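Local coordinates for antibiotic biosynthesis monooxygenase (Rhodospirillum rubrum, PDB 4HL9), which probably acts as a monooxygenase of the antibiotic biosynthesis monooxygenase family, at residues W78-R81 / A82-D85. Sequence-based numbering, arbitrary orientation.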
loop_
_atom_site.group_PDB
_atom_site.type_symbol
_atom_site.label_atom_id
_atom_site.label_comp_id
_atom_site.label_asym_id
_atom_site.label_seq_id
_atom_site.Cartn_x
_atom_site.Cartn_y
_atom_site.Cartn_z
ATOM N N TRP A 78 4.301 9.435 -7.397
ATOM C CA TRP A 78 5.207 10.090 -8.338
ATOM C C TRP A 78 4.388 10.654 -9.522
ATOM O O TRP A 78 3.328 10.120 -9.829
ATOM C CB TRP A 78 6.243 9.079 -8.835
ATOM C CG TRP A 78 7.053 8.494 -7.705
ATOM C CD1 TRP A 78 6.841 7.304 -7.079
ATOM C CD2 TRP A 78 8.179 9.092 -7.068
ATOM N NE1 TRP A 78 7.776 7.112 -6.085
ATOM C CE2 TRP A 78 8.606 8.201 -6.049
ATOM C CE3 TRP A 78 8.868 10.300 -7.247
ATOM C CZ2 TRP A 78 9.697 8.474 -5.222
ATOM C CZ3 TRP A 78 9.967 10.576 -6.430
ATOM C CH2 TRP A 78 10.359 9.663 -5.413
ATOM N N PRO A 79 4.889 11.719 -10.195
ATOM C CA PRO A 79 4.215 12.217 -11.433
ATOM C C PRO A 79 4.120 11.166 -12.550
ATOM O O PRO A 79 3.097 11.072 -13.246
ATOM C CB PRO A 79 5.135 13.364 -11.899
ATOM C CG PRO A 79 5.905 13.759 -10.717
ATOM C CD PRO A 79 5.995 12.595 -9.783
ATOM N N ASP A 80 5.187 10.386 -12.722
ATOM C CA ASP A 80 5.237 9.339 -13.725
ATOM C C ASP A 80 6.416 8.427 -13.432
ATOM O O ASP A 80 7.149 8.647 -12.470
ATOM C CB ASP A 80 5.343 9.932 -15.165
ATOM C CG ASP A 80 6.556 10.842 -15.357
ATOM O OD1 ASP A 80 7.379 11.016 -14.429
ATOM O OD2 ASP A 80 6.687 11.398 -16.474
ATOM N N ARG A 81 6.588 7.427 -14.286
ATOM C CA ARG A 81 7.670 6.475 -14.202
ATOM C C ARG A 81 9.067 7.092 -14.279
ATOM O O ARG A 81 9.980 6.657 -13.576
ATOM C CB ARG A 81 7.490 5.425 -15.289
ATOM C CG ARG A 81 8.498 4.300 -15.228
ATOM C CD ARG A 81 8.558 3.676 -13.830
ATOM N NE ARG A 81 9.664 2.733 -13.707
ATOM C CZ ARG A 81 9.622 1.478 -14.148
ATOM N NH1 ARG A 81 8.534 1.018 -14.741
ATOM N NH2 ARG A 81 10.675 0.687 -13.995
ATOM N N ALA A 82 9.221 8.107 -15.132
ATOM C CA ALA A 82 10.493 8.831 -15.268
ATOM C C ALA A 82 10.954 9.454 -13.949
ATOM O O ALA A 82 12.148 9.416 -13.599
ATOM C CB ALA A 82 10.369 9.921 -16.384
ATOM N N ALA A 83 10.016 10.026 -13.210
ATOM C CA ALA A 83 10.357 10.596 -11.903
ATOM C C ALA A 83 10.758 9.461 -10.931
ATOM O O ALA A 83 11.626 9.645 -10.085
ATOM C CB ALA A 83 9.203 11.438 -11.353
ATOM N N LEU A 84 10.137 8.290 -11.072
ATOM C CA LEU A 84 10.549 7.133 -10.245
ATOM C C LEU A 84 11.962 6.642 -10.627
ATOM O O LEU A 84 12.753 6.266 -9.765
ATOM C CB LEU A 84 9.544 5.974 -10.344
ATOM C CG LEU A 84 9.857 4.698 -9.526
ATOM C CD1 LEU A 84 9.825 4.974 -8.022
ATOM C CD2 LEU A 84 8.895 3.578 -9.881
ATOM N N ASP A 85 12.289 6.671 -11.918
ATOM C CA ASP A 85 13.641 6.291 -12.354
ATOM C C ASP A 85 14.718 7.218 -11.764
ATOM O O ASP A 85 15.837 6.775 -11.452
ATOM C CB ASP A 85 13.720 6.255 -13.889
ATOM C CG ASP A 85 12.843 5.173 -14.501
ATOM O OD1 ASP A 85 12.548 4.167 -13.811
ATOM O OD2 ASP A 85 12.443 5.319 -15.689
#
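Between D80 and L84 the backbone turns from extended chain into helix, with R81 O accepting from D85 N at 2.8 Å, while D80 O receives only weak bonds from A83 N and L84 N. At this N-terminus the side chain of D80 supplies an acceptor: its OD1 takes the amide of A83 at 3.1 Å, the N-H coming from above the carboxylate plane, 35° out of it. The reach depends on chi1 of 57°, which sets CG between the backbone N and the carbonyl carbon and brings OD1 to the amide of A83. Its negative charge there probably also interacts well with the helix dipole.

Across the first turn, R81 and D85 form an i to i+4 salt bridge on the exposed side. R81 NE meets D85 OD1 at 3.2 Å on the syn side, yet the guanidinium and carboxylate planes stand 64° apart, so the bridge rests on NE and not on a flat two-pronged pairing. A bend at chi2 turns the arginine chain toward D85, and its CD also lies 4.0 Å from L84 CD2.

The inner side, formed by W78, A83 and L84, is buried and largely apolar. L84 sets CD1 over one face of the W78 indole, 3.9 Å from the centroid of the five-membered ring in a CH-pi contact, and the two side chains cross at about a right angle. W78 NE1 itself is hydrogen-bonded to E76, and L84 also touches L24 and L112 of the sheet. At the exposed edge, P79 CD packs on A83 CB at 3.8 Å.

The whole is a worked case of the Asp N-cap, here starting the short helix 81-86 after the short loop that follows strand 71-78 in the alpha-beta fold of the ABM family.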